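Local coordinates for amidohydrolase (Xanthomonas campestris pv. campestris, PDB 4DZH), which probably deaminates adenosine-type substrates such as 5'-methylthioadenosine, as a zinc-dependent hydrolase of the ATZ/TRZ family with a TIM-barrel fold, at residues A[75-80]-A[313-318]; A[287-292]-A[329-334]. All coordinates share one frame; numbering follows the deposited sequence.

How the contacts relate
The two contacts illustrate how an amidohydrolase barrel ties its metal centre to the helices that follow its strands. Contact 1 closes the barrel between 75-80 and 313-318 and supplies H79 and D316 to the zinc site; contact 2 packs the short helix 288-293 against helix 326-341 and supplies E289 to a magnesium ion. They lie about 10 Å apart, centre to centre, and touch directly: S290 OG lies 2.7 Å from D316 OD2, probably a hydrogen bond, so contact 2 buttresses a zinc ligand from the second shell. At a second point of touch, E329 CG packs 3.4 Å from G314 O. In sequence the four segments alternate, so the contacts interlock along the chain.

Contact 1 of 2, residues A[75-80]-A[313-318]; sequences LVNAHT and IGTDGC. With ZN (zinc ion), chain E; ZN (zinc ion), chain F.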
loop_
_atom_site.group_PDB
_atom_site.type_symbol
_atom_site.label_atom_id
_atom_site.label_comp_id
_atom_site.label_asym_id
_atom_site.label_seq_id
_atom_site.Cartn_x
_atom_site.Cartn_y
_atom_site.Cartn_z
ATOM N N LEU A 75 7.911 4.885 -13.808
ATOM C CA LEU A 75 8.395 3.846 -12.926
ATOM C C LEU A 75 8.777 2.607 -13.710
ATOM O O LEU A 75 8.156 2.225 -14.717
ATOM C CB LEU A 75 7.328 3.508 -11.905
ATOM C CG LEU A 75 6.876 4.713 -11.059
ATOM C CD1 LEU A 75 5.776 4.316 -10.079
ATOM C CD2 LEU A 75 8.046 5.483 -10.349
ATOM N N VAL A 76 9.828 1.951 -13.237
ATOM C CA VAL A 76 10.367 0.767 -13.882
ATOM C C VAL A 76 10.135 -0.419 -12.968
ATOM O O VAL A 76 10.703 -0.492 -11.844
ATOM C CB VAL A 76 11.871 0.971 -14.180
ATOM C CG1 VAL A 76 12.484 -0.323 -14.745
ATOM C CG2 VAL A 76 12.081 2.144 -15.155
ATOM N N ASN A 77 9.205 -1.289 -13.377
ATOM C CA ASN A 77 8.861 -2.443 -12.581
ATOM C C ASN A 77 9.825 -3.547 -12.973
ATOM O O ASN A 77 9.677 -4.169 -14.017
ATOM C CB ASN A 77 7.393 -2.853 -12.875
ATOM C CG ASN A 77 6.894 -3.989 -11.968
ATOM O OD1 ASN A 77 7.687 -4.822 -11.438
ATOM N ND2 ASN A 77 5.564 -4.087 -11.815
ATOM N N ALA A 78 10.820 -3.772 -12.127
ATOM C CA ALA A 78 11.978 -4.568 -12.533
ATOM C C ALA A 78 11.817 -6.068 -12.315
ATOM O O ALA A 78 12.825 -6.815 -12.417
ATOM C CB ALA A 78 13.244 -4.021 -11.789
ATOM N N HIS A 79 10.595 -6.551 -12.035
ATOM C CA HIS A 79 10.338 -7.994 -12.006
ATOM C C HIS A 79 8.867 -8.330 -12.163
ATOM O O HIS A 79 8.092 -8.165 -11.234
ATOM C CB HIS A 79 10.821 -8.633 -10.700
ATOM C CG HIS A 79 10.703 -10.132 -10.708
ATOM N ND1 HIS A 79 11.400 -10.920 -11.600
ATOM C CD2 HIS A 79 9.919 -10.981 -9.997
ATOM C CE1 HIS A 79 11.104 -12.194 -11.387
ATOM N NE2 HIS A 79 10.206 -12.266 -10.418
ATOM N N THR A 80 8.489 -8.798 -13.357
ATOM C CA THR A 80 7.083 -9.155 -13.592
ATOM C C THR A 80 6.892 -10.557 -14.164
ATOM O O THR A 80 7.763 -11.120 -14.833
ATOM C CB THR A 80 6.384 -8.155 -14.554
ATOM O OG1 THR A 80 7.131 -8.082 -15.790
ATOM C CG2 THR A 80 6.352 -6.757 -13.902
ATOM N N ILE A 313 13.210 -2.150 -7.929
ATOM C CA ILE A 313 11.993 -2.562 -7.259
ATOM C C ILE A 313 11.082 -3.208 -8.300
ATOM O O ILE A 313 10.998 -2.744 -9.439
ATOM C CB ILE A 313 11.304 -1.338 -6.590
ATOM C CG1 ILE A 313 12.178 -0.808 -5.450
ATOM C CG2 ILE A 313 9.891 -1.714 -6.039
ATOM C CD1 ILE A 313 11.704 0.501 -4.835
ATOM N N GLY A 314 10.469 -4.316 -7.910
ATOM C CA GLY A 314 9.528 -5.007 -8.781
ATOM C C GLY A 314 8.335 -5.524 -7.963
ATOM O O GLY A 314 8.371 -5.621 -6.716
ATOM N N THR A 315 7.269 -5.913 -8.642
ATOM C CA THR A 315 6.038 -6.333 -7.972
ATOM C C THR A 315 5.888 -7.871 -7.901
ATOM O O THR A 315 5.086 -8.352 -7.088
ATOM C CB THR A 315 4.745 -5.738 -8.636
ATOM O OG1 THR A 315 4.707 -6.130 -10.023
ATOM C CG2 THR A 315 4.692 -4.182 -8.518
ATOM N N ASP A 316 6.577 -8.612 -8.783
ATOM C CA ASP A 316 6.305 -10.038 -9.004
ATOM C C ASP A 316 4.915 -10.132 -9.610
ATOM O O ASP A 316 4.397 -9.119 -10.134
ATOM C CB ASP A 316 6.453 -10.851 -7.675
ATOM C CG ASP A 316 6.961 -12.294 -7.875
ATOM O OD1 ASP A 316 7.433 -12.743 -8.948
ATOM O OD2 ASP A 316 6.936 -12.952 -6.808
ATOM N N GLY A 317 4.263 -11.269 -9.521
ATOM C CA GLY A 317 2.998 -11.501 -10.224
ATOM C C GLY A 317 1.756 -11.274 -9.376
ATOM O O GLY A 317 1.833 -11.204 -8.138
ATOM N N CYS A 318 0.586 -11.187 -10.030
ATOM C CA CYS A 318 -0.660 -10.865 -9.365
ATOM C C CYS A 318 -1.288 -12.026 -8.600
ATOM O O CYS A 318 -2.344 -11.833 -8.027
ATOM C CB CYS A 318 -1.689 -10.245 -10.320
ATOM S SG CYS A 318 -1.174 -8.603 -10.898
HETATM ZN ZN ZN E . 9.162 -13.990 -9.943
HETATM ZN ZN ZN F . 7.403 -14.778 -7.341
HETATM O O HOH W 1 13.022 -0.450 -10.281
HETATM O O HOH W 2 9.111 -14.757 -8.072
HETATM O O HOH W 3 7.792 -16.085 -5.696
#
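The H79 imidazole and the D316 carboxylate lie side by side and point the same way, their planes 35° apart, with the carboxylate at the edge of the ring. H79 NE2 and D316 OD1 come within 3.2 Å because both bind one zinc ion, NE2 at 2.1 Å from the metal. D316 goes further: OD1 is shared with a second zinc, which OD2 also binds, at 2.0 Å, and a water bridges the two ions; S290 OG also bonds OD2. H81 and H228 complete the first zinc site, while H226 holds H79 ND1 and fixes the ring's rotation.

The second flat group is the N77 amide. With CG anti to the backbone nitrogen (chi1 -174°), it crosses T315 at about a right angle and grips it twice: ND2 donates in its own plane to OG1 at 2.8 Å, and OD1 accepts from T315 N at 3.0 Å. Backbone bonds from A78 N to I313 O and from D316 N to H79 O join the two segments alongside.

The contact brings the end of strand 69-80 against the end of strand 310-313, closing the TIM barrel; strand 133-139 flanks the former, and helices 326-341 and 349-363 cover I313.

Contact 2 of 2, residues A[287-292]-A[329-334]; sequences CPESNL and ENRTAA. With MG (magnesium ion), chain B.
P288 and E289, in the first turn of helix 288-293, face E329, T332 and A333 on helix 326-341. The axes of the two short segments approach to 9.8 Å and their directions differ by 67°, with C287 at the N-cap position of the first helix. The E329 carboxylate reaches that N-terminus: OE1 accepts from E289 N at 2.9 Å, on its syn side and 29° out of the carboxylate plane. The same oxygen receives a water that accepts from S290 N, and it rests against P288 CD.

Chi2 bends the E329 chain (75°), and the E329 and E289 side chains slide past each other in opposite directions. E289 OE1 binds magnesium at 2.0 Å, whereas E289 OE2 accepts from T332 OG1 at 2.6 Å on its anti side, with S328 as a further partner. Apolar contact fills in alongside, from P288 CG to A333 CB at 3.9 Å.

Two carboxylates thus lie close, with OE2 of E289 4.0 Å from OE2 of E329. The magnesium, completed by N321, D323 and three waters, probably offsets this repulsion. R331 NH2, bonded to S328 but beyond salt-bridge range of E289 OE2, probably helps. One of the magnesium waters donates to E329 OE2, which N321 also holds, and the helix N-terminus should further stabilise E329 as an anion. Each glutamate therefore links helix packing to the metal site.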
loop_
_atom_site.group_PDB
_atom_site.type_symbol
_atom_site.label_atom_id
_atom_site.label_comp_id
_atom_site.label_asym_id
_atom_site.label_seq_id
_atom_site.Cartn_x
_atom_site.Cartn_y
_atom_site.Cartn_z
ATOM N N CYS A 287 11.365 -7.159 -4.238
ATOM C CA CYS A 287 9.921 -7.383 -4.391
ATOM C C CYS A 287 9.320 -7.589 -2.984
ATOM O O CYS A 287 8.946 -8.705 -2.579
ATOM C CB CYS A 287 9.689 -8.627 -5.256
ATOM S SG CYS A 287 10.400 -8.505 -6.909
ATOM N N PRO A 288 9.211 -6.508 -2.210
ATOM C CA PRO A 288 8.841 -6.685 -0.802
ATOM C C PRO A 288 7.446 -7.273 -0.569
ATOM O O PRO A 288 7.222 -8.057 0.344
ATOM C CB PRO A 288 8.917 -5.252 -0.234
ATOM C CG PRO A 288 8.864 -4.320 -1.475
ATOM C CD PRO A 288 9.553 -5.105 -2.564
ATOM N N GLU A 289 6.440 -6.833 -1.350
ATOM C CA GLU A 289 5.099 -7.298 -1.043
ATOM C C GLU A 289 4.952 -8.799 -1.284
ATOM O O GLU A 289 4.286 -9.495 -0.456
ATOM C CB GLU A 289 4.000 -6.461 -1.770
ATOM C CG GLU A 289 4.028 -4.971 -1.333
ATOM C CD GLU A 289 2.962 -4.087 -1.938
ATOM O OE1 GLU A 289 2.055 -4.614 -2.654
ATOM O OE2 GLU A 289 3.019 -2.868 -1.630
ATOM N N SER A 290 5.516 -9.292 -2.393
ATOM C CA SER A 290 5.505 -10.721 -2.671
ATOM C C SER A 290 6.263 -11.470 -1.574
ATOM O O SER A 290 5.777 -12.510 -1.097
ATOM C CB SER A 290 6.127 -10.999 -4.025
ATOM O OG SER A 290 6.295 -12.402 -4.221
ATOM N N ASN A 291 7.431 -10.935 -1.187
ATOM C CA ASN A 291 8.257 -11.597 -0.158
ATOM C C ASN A 291 7.461 -11.697 1.169
ATOM O O ASN A 291 7.510 -12.720 1.893
ATOM C CB ASN A 291 9.547 -10.820 0.125
ATOM C CG ASN A 291 10.549 -10.773 -1.024
ATOM O OD1 ASN A 291 11.472 -9.949 -0.990
ATOM N ND2 ASN A 291 10.399 -11.642 -2.047
ATOM N N LEU A 292 6.758 -10.620 1.548
ATOM C CA LEU A 292 6.054 -10.662 2.796
ATOM C C LEU A 292 4.885 -11.635 2.680
ATOM O O LEU A 292 4.662 -12.467 3.565
ATOM C CB LEU A 292 5.561 -9.252 3.187
ATOM C CG LEU A 292 6.616 -8.197 3.488
ATOM C CD1 LEU A 292 5.841 -6.873 3.786
ATOM C CD2 LEU A 292 7.376 -8.604 4.730
ATOM N N GLU A 329 4.331 -0.565 -3.982
ATOM C CA GLU A 329 5.557 -1.343 -3.831
ATOM C C GLU A 329 6.703 -0.460 -3.267
ATOM O O GLU A 329 7.483 -0.907 -2.372
ATOM C CB GLU A 329 5.966 -1.941 -5.175
ATOM C CG GLU A 329 6.828 -3.179 -4.930
ATOM C CD GLU A 329 6.044 -4.366 -4.491
ATOM O OE1 GLU A 329 6.653 -5.246 -3.809
ATOM O OE2 GLU A 329 4.850 -4.482 -4.822
ATOM N N ASN A 330 6.792 0.778 -3.767
ATOM C CA ASN A 330 7.817 1.714 -3.320
ATOM C C ASN A 330 7.627 2.042 -1.870
ATOM O O ASN A 330 8.594 2.035 -1.087
ATOM C CB ASN A 330 7.772 3.037 -4.094
ATOM C CG ASN A 330 8.150 2.894 -5.574
ATOM O OD1 ASN A 330 8.768 1.918 -5.999
ATOM N ND2 ASN A 330 7.819 3.927 -6.351
ATOM N N ARG A 331 6.384 2.377 -1.470
ATOM C CA ARG A 331 6.116 2.664 -0.062
ATOM C C ARG A 331 6.461 1.456 0.827
ATOM O O ARG A 331 7.097 1.623 1.871
ATOM C CB ARG A 331 4.664 3.059 0.149
ATOM C CG ARG A 331 4.369 3.366 1.618
ATOM C CD ARG A 331 3.231 2.492 2.223
ATOM N NE ARG A 331 2.054 2.709 1.389
ATOM C CZ ARG A 331 1.536 1.784 0.573
ATOM N NH1 ARG A 331 0.532 2.111 -0.228
ATOM N NH2 ARG A 331 2.012 0.524 0.522
ATOM N N THR A 332 6.070 0.253 0.398
ATOM C CA THR A 332 6.362 -0.939 1.206
ATOM C C THR A 332 7.881 -1.127 1.333
ATOM O O THR A 332 8.391 -1.406 2.450
ATOM C CB THR A 332 5.717 -2.160 0.569
ATOM O OG1 THR A 332 4.286 -1.952 0.498
ATOM C CG2 THR A 332 5.964 -3.378 1.439
ATOM N N ALA A 333 8.593 -0.941 0.222
ATOM C CA ALA A 333 10.074 -1.056 0.218
ATOM C C ALA A 333 10.639 -0.047 1.212
ATOM O O ALA A 333 11.506 -0.377 2.029
ATOM C CB ALA A 333 10.662 -0.819 -1.174
ATOM N N ALA A 334 10.156 1.182 1.142
ATOM C CA ALA A 334 10.762 2.213 1.968
ATOM C C ALA A 334 10.504 1.970 3.447
ATOM O O ALA A 334 11.416 2.217 4.269
ATOM C CB ALA A 334 10.241 3.596 1.554
HETATM MG MG MG B . 0.780 -4.494 -4.204
HETATM O O HOH W 4 6.502 -7.738 -4.627
HETATM O O HOH W 5 2.291 -3.544 -5.210
HETATM O O HOH W 6 -0.781 -5.526 -3.116
HETATM O O HOH W 7 -0.186 -2.708 -3.541
#